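Local structure of nuclear receptor subfamily 0 group B member 1 (Mus musculus, 3F5C) at residues D79-L92 and K180-C194. The protein acts as a corepressor that lacks a DNA-binding domain and inhibits the transcriptional activity of other nuclear receptors through heterodimeric interactions. Sequence-based numbering, arbitrary orientation.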
loop_
_atom_site.group_PDB
_atom_site.type_symbol
_atom_site.label_atom_id
_atom_site.label_comp_id
_atom_site.label_asym_id
_atom_site.label_seq_id
_atom_site.Cartn_x
_atom_site.Cartn_y
_atom_site.Cartn_z
ATOM N N ASP B 79 18.078 8.618 -17.865
ATOM C CA ASP B 79 19.416 9.037 -17.459
ATOM C C ASP B 79 19.750 8.563 -16.041
ATOM O O ASP B 79 20.847 8.054 -15.788
ATOM C CB ASP B 79 19.600 10.558 -17.611
ATOM C CG ASP B 79 18.557 11.367 -16.858
ATOM O OD1 ASP B 79 18.911 12.019 -15.852
ATOM O OD2 ASP B 79 17.386 11.377 -17.282
ATOM N N GLN B 80 18.784 8.698 -15.136
ATOM C CA GLN B 80 18.977 8.334 -13.741
ATOM C C GLN B 80 18.889 6.842 -13.519
ATOM O O GLN B 80 19.709 6.277 -12.809
ATOM C CB GLN B 80 17.982 9.061 -12.866
ATOM C CG GLN B 80 18.140 10.566 -12.951
ATOM C CD GLN B 80 19.484 11.048 -12.439
ATOM O OE1 GLN B 80 19.819 10.875 -11.265
ATOM N NE2 GLN B 80 20.258 11.673 -13.320
ATOM N N GLN B 81 17.903 6.199 -14.134
ATOM C CA GLN B 81 17.837 4.736 -14.127
ATOM C C GLN B 81 19.163 4.147 -14.588
ATOM O O GLN B 81 19.659 3.185 -14.017
ATOM C CB GLN B 81 16.725 4.219 -15.043
ATOM C CG GLN B 81 15.342 4.552 -14.595
ATOM C CD GLN B 81 14.333 3.809 -15.396
ATOM O OE1 GLN B 81 14.688 2.971 -16.213
ATOM N NE2 GLN B 81 13.063 4.107 -15.179
ATOM N N LEU B 82 19.729 4.741 -15.627
ATOM C CA LEU B 82 20.922 4.224 -16.248
ATOM C C LEU B 82 22.079 4.313 -15.273
ATOM O O LEU B 82 22.838 3.359 -15.135
ATOM C CB LEU B 82 21.219 5.011 -17.510
ATOM C CG LEU B 82 22.386 4.471 -18.312
ATOM C CD1 LEU B 82 22.112 3.042 -18.716
ATOM C CD2 LEU B 82 22.628 5.346 -19.524
ATOM N N VAL B 83 22.209 5.453 -14.594
ATOM C CA VAL B 83 23.255 5.637 -13.593
ATOM C C VAL B 83 23.261 4.484 -12.594
ATOM O O VAL B 83 24.215 3.696 -12.515
ATOM C CB VAL B 83 23.055 6.945 -12.818
ATOM C CG1 VAL B 83 23.991 7.022 -11.642
ATOM C CG2 VAL B 83 23.296 8.106 -13.715
ATOM N N LEU B 84 22.182 4.399 -11.828
ATOM C CA LEU B 84 22.055 3.384 -10.809
ATOM C C LEU B 84 22.585 2.067 -11.322
ATOM O O LEU B 84 23.516 1.479 -10.779
ATOM C CB LEU B 84 20.590 3.231 -10.440
ATOM C CG LEU B 84 19.999 4.402 -9.664
ATOM C CD1 LEU B 84 18.555 4.144 -9.360
ATOM C CD2 LEU B 84 20.766 4.601 -8.389
ATOM N N VAL B 85 21.980 1.613 -12.395
ATOM C CA VAL B 85 22.338 0.343 -12.971
ATOM C C VAL B 85 23.798 0.266 -13.467
ATOM O O VAL B 85 24.455 -0.756 -13.363
ATOM C CB VAL B 85 21.378 0.062 -14.095
ATOM C CG1 VAL B 85 21.584 -1.323 -14.605
ATOM C CG2 VAL B 85 19.964 0.249 -13.584
ATOM N N ARG B 86 24.322 1.348 -14.008
ATOM C CA ARG B 86 25.668 1.290 -14.532
ATOM C C ARG B 86 26.691 1.102 -13.432
ATOM O O ARG B 86 27.886 0.952 -13.713
ATOM C CB ARG B 86 25.981 2.519 -15.389
ATOM C CG ARG B 86 25.317 2.444 -16.750
ATOM C CD ARG B 86 25.965 3.329 -17.795
ATOM N NE ARG B 86 25.481 2.965 -19.127
ATOM C CZ ARG B 86 25.731 3.649 -20.239
ATOM N NH1 ARG B 86 26.464 4.746 -20.185
ATOM N NH2 ARG B 86 25.249 3.234 -21.403
ATOM N N SER B 87 26.234 1.093 -12.183
ATOM C CA SER B 87 27.147 0.871 -11.065
ATOM C C SER B 87 26.809 -0.393 -10.319
ATOM O O SER B 87 27.627 -1.312 -10.209
ATOM C CB SER B 87 27.134 2.056 -10.111
ATOM O OG SER B 87 27.311 3.248 -10.845
ATOM N N CYS B 88 25.579 -0.433 -9.831
ATOM C CA CYS B 88 25.126 -1.490 -8.954
ATOM C C CYS B 88 25.082 -2.850 -9.632
ATOM O O CYS B 88 25.021 -3.869 -8.962
ATOM C CB CYS B 88 23.752 -1.137 -8.406
ATOM S SG CYS B 88 23.693 0.475 -7.628
ATOM N N TRP B 89 25.129 -2.876 -10.957
ATOM C CA TRP B 89 24.959 -4.135 -11.691
ATOM C C TRP B 89 25.953 -5.187 -11.255
ATOM O O TRP B 89 25.650 -6.371 -11.193
ATOM C CB TRP B 89 25.026 -3.924 -13.206
ATOM C CG TRP B 89 26.364 -3.734 -13.747
ATOM C CD1 TRP B 89 26.954 -2.560 -14.134
ATOM C CD2 TRP B 89 27.307 -4.758 -13.988
ATOM N NE1 TRP B 89 28.226 -2.800 -14.592
ATOM C CE2 TRP B 89 28.464 -4.146 -14.509
ATOM C CE3 TRP B 89 27.296 -6.142 -13.796
ATOM C CZ2 TRP B 89 29.598 -4.883 -14.845
ATOM C CZ3 TRP B 89 28.422 -6.873 -14.133
ATOM C CH2 TRP B 89 29.554 -6.243 -14.656
ATOM N N ALA B 90 27.149 -4.742 -10.930
ATOM C CA ALA B 90 28.194 -5.644 -10.509
ATOM C C ALA B 90 27.902 -6.267 -9.129
ATOM O O ALA B 90 27.873 -7.479 -8.977
ATOM C CB ALA B 90 29.472 -4.891 -10.505
ATOM N N PRO B 91 27.673 -5.434 -8.111
ATOM C CA PRO B 91 27.345 -5.965 -6.793
ATOM C C PRO B 91 26.092 -6.820 -6.843
ATOM O O PRO B 91 26.072 -7.919 -6.305
ATOM C CB PRO B 91 27.034 -4.708 -5.996
ATOM C CG PRO B 91 27.717 -3.652 -6.668
ATOM C CD PRO B 91 27.702 -3.967 -8.105
ATOM N N LEU B 92 25.052 -6.292 -7.481
ATOM C CA LEU B 92 23.770 -6.962 -7.625
ATOM C C LEU B 92 23.876 -8.321 -8.267
ATOM O O LEU B 92 23.211 -9.250 -7.826
ATOM C CB LEU B 92 22.838 -6.117 -8.472
ATOM C CG LEU B 92 22.339 -4.828 -7.832
ATOM C CD1 LEU B 92 21.410 -4.121 -8.788
ATOM C CD2 LEU B 92 21.618 -5.112 -6.545
ATOM N N LYS B 180 19.853 -6.353 -2.009
ATOM C CA LYS B 180 19.980 -5.834 -3.346
ATOM C C LYS B 180 19.490 -4.394 -3.299
ATOM O O LYS B 180 20.009 -3.505 -3.977
ATOM C CB LYS B 180 19.153 -6.668 -4.308
ATOM C CG LYS B 180 19.471 -8.150 -4.315
ATOM C CD LYS B 180 18.770 -8.860 -5.477
ATOM C CE LYS B 180 18.952 -10.371 -5.461
ATOM N NZ LYS B 180 18.259 -11.013 -4.319
ATOM N N GLY B 181 18.496 -4.153 -2.459
ATOM C CA GLY B 181 17.884 -2.843 -2.400
ATOM C C GLY B 181 18.846 -1.841 -1.844
ATOM O O GLY B 181 18.909 -0.715 -2.305
ATOM N N THR B 182 19.591 -2.273 -0.836
ATOM C CA THR B 182 20.609 -1.456 -0.190
ATOM C C THR B 182 21.709 -1.009 -1.155
ATOM O O THR B 182 22.131 0.158 -1.138
ATOM C CB THR B 182 21.253 -2.220 0.965
ATOM O OG1 THR B 182 20.228 -2.797 1.780
ATOM C CG2 THR B 182 22.032 -1.277 1.786
ATOM N N VAL B 183 22.171 -1.950 -1.978
ATOM C CA VAL B 183 23.129 -1.656 -3.021
ATOM C C VAL B 183 22.533 -0.709 -4.044
ATOM O O VAL B 183 23.150 0.289 -4.401
ATOM C CB VAL B 183 23.506 -2.903 -3.760
ATOM C CG1 VAL B 183 24.403 -2.542 -4.912
ATOM C CG2 VAL B 183 24.153 -3.866 -2.825
ATOM N N LEU B 184 21.322 -1.028 -4.503
ATOM C CA LEU B 184 20.712 -0.342 -5.639
ATOM C C LEU B 184 20.482 1.117 -5.342
ATOM O O LEU B 184 20.883 1.991 -6.095
ATOM C CB LEU B 184 19.400 -1.012 -6.038
ATOM C CG LEU B 184 18.682 -0.324 -7.210
ATOM C CD1 LEU B 184 19.565 -0.128 -8.436
ATOM C CD2 LEU B 184 17.413 -1.077 -7.583
ATOM N N PHE B 185 19.825 1.366 -4.225
ATOM C CA PHE B 185 19.547 2.716 -3.792
ATOM C C PHE B 185 20.699 3.227 -2.956
ATOM O O PHE B 185 20.642 3.238 -1.724
ATOM C CB PHE B 185 18.249 2.751 -3.001
ATOM C CG PHE B 185 17.100 2.164 -3.744
ATOM C CD1 PHE B 185 16.451 1.042 -3.273
ATOM C CD2 PHE B 185 16.693 2.713 -4.949
ATOM C CE1 PHE B 185 15.395 0.491 -3.983
ATOM C CE2 PHE B 185 15.640 2.166 -5.660
ATOM C CZ PHE B 185 14.991 1.057 -5.181
ATOM N N ASN B 186 21.757 3.631 -3.644
ATOM C CA ASN B 186 22.914 4.217 -3.000
ATOM C C ASN B 186 23.054 5.684 -3.416
ATOM O O ASN B 186 23.480 5.975 -4.530
ATOM C CB ASN B 186 24.159 3.412 -3.372
ATOM C CG ASN B 186 25.273 3.589 -2.388
ATOM O OD1 ASN B 186 25.750 4.701 -2.181
ATOM N ND2 ASN B 186 25.696 2.491 -1.763
ATOM N N PRO B 187 22.681 6.612 -2.526
ATOM C CA PRO B 187 22.658 8.057 -2.795
ATOM C C PRO B 187 24.028 8.654 -3.135
ATOM O O PRO B 187 24.094 9.760 -3.697
ATOM C CB PRO B 187 22.168 8.653 -1.472
ATOM C CG PRO B 187 21.530 7.534 -0.743
ATOM C CD PRO B 187 22.251 6.301 -1.155
ATOM N N ASP B 188 25.094 7.930 -2.791
ATOM C CA ASP B 188 26.463 8.412 -2.953
ATOM C C ASP B 188 26.971 8.273 -4.385
ATOM O O ASP B 188 27.852 9.014 -4.808
ATOM C CB ASP B 188 27.392 7.678 -1.988
ATOM C CG ASP B 188 27.054 7.949 -0.538
ATOM O OD1 ASP B 188 26.639 9.088 -0.228
ATOM O OD2 ASP B 188 27.210 7.028 0.292
ATOM N N LEU B 189 26.413 7.320 -5.125
ATOM C CA LEU B 189 26.763 7.127 -6.533
ATOM C C LEU B 189 26.930 8.469 -7.253
ATOM O O LEU B 189 26.102 9.359 -7.148
ATOM C CB LEU B 189 25.735 6.215 -7.234
ATOM C CG LEU B 189 25.450 4.822 -6.621
ATOM C CD1 LEU B 189 24.329 4.121 -7.358
ATOM C CD2 LEU B 189 26.676 3.901 -6.548
ATOM N N PRO B 190 28.048 8.638 -7.944
ATOM C CA PRO B 190 28.324 9.907 -8.620
ATOM C C PRO B 190 27.501 10.011 -9.893
ATOM O O PRO B 190 27.407 9.015 -10.591
ATOM C CB PRO B 190 29.814 9.794 -8.970
ATOM C CG PRO B 190 30.355 8.724 -8.057
ATOM C CD PRO B 190 29.223 7.760 -7.902
ATOM N N GLY B 191 26.919 11.173 -10.185
ATOM C CA GLY B 191 26.101 11.339 -11.379
ATOM C C GLY B 191 24.601 11.432 -11.116
ATOM O O GLY B 191 23.830 11.856 -11.978
ATOM N N LEU B 192 24.187 11.024 -9.920
ATOM C CA LEU B 192 22.796 11.139 -9.494
ATOM C C LEU B 192 22.386 12.592 -9.426
ATOM O O LEU B 192 23.204 13.475 -9.143
ATOM C CB LEU B 192 22.583 10.513 -8.111
ATOM C CG LEU B 192 22.734 8.996 -8.012
ATOM C CD1 LEU B 192 22.424 8.473 -6.619
ATOM C CD2 LEU B 192 21.865 8.320 -9.042
ATOM N N GLN B 193 21.111 12.842 -9.679
ATOM C CA GLN B 193 20.568 14.175 -9.513
ATOM C C GLN B 193 19.336 14.062 -8.645
ATOM O O GLN B 193 18.742 15.065 -8.255
ATOM C CB GLN B 193 20.238 14.798 -10.869
ATOM C CG GLN B 193 21.439 14.854 -11.794
ATOM C CD GLN B 193 21.065 15.207 -13.213
ATOM O OE1 GLN B 193 19.993 15.768 -13.457
ATOM N NE2 GLN B 193 21.946 14.881 -14.164
ATOM N N CYS B 194 18.982 12.819 -8.334
ATOM C CA CYS B 194 17.824 12.519 -7.505
ATOM C C CYS B 194 18.262 12.021 -6.149
ATOM O O CYS B 194 17.631 11.145 -5.578
ATOM C CB CYS B 194 16.948 11.460 -8.169
ATOM S SG CYS B 194 17.840 9.997 -8.725
#
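Across the helical ligand-binding domain of this nuclear receptor, C88 lies against L184 and L92 against K180, where helix 79-92 meets 180-184, the last turn of helix 173-184, at 148° between their directions, roughly antiparallel, with 9.4 Å between the axes. Beyond F185 the second chain leaves its helix and continues along the first helix toward its N-terminal end through two beta turns, type I over N186-L189 and type II over L189-L192, an example of how a loop can prolong a helix-helix interface. At the helical end the packing is apolar: V183, with CG1 anti to its backbone N (chi1 175°), sets that methyl against both P91 CB and C88 CB; V183 CG1 is 3.6 Å from P91 CB. L92 brings CD2 over the helix backbone, 3.4 Å from K180 O, while the lysine's own chain leads away and its NZ is hydrogen-bonded to Q99. Midway, L84 and L189 cross at about a right angle, and L189 splits its methyls, CD1 resting 3.7 Å from C88 SG and CD2 on S87 CB. L192 CD2 touches both V83 CG1 and L84 CD2, and L84 also touches F73 of helix 71-74. Polar contact is concentrated at the far end, where the loop runs into helix 195-216, with C194 at its N-cap position. Here Q80 folds back at chi2 (-63°), which turns its amide toward the loop and lets both ends of that amide work: NE2 donates to D79 OD1 and OE1 receives the backbone of Q193, two bonds consistent with this amide orientation that would hold it. The Q193 side chain passes Q80 at about a right angle, its OE1 bonded to a basic side chain of another protein's chain. The Q193 N to Q80 OE1 bond measures 2.8 Å, its donor tilted from the carbonyl plane.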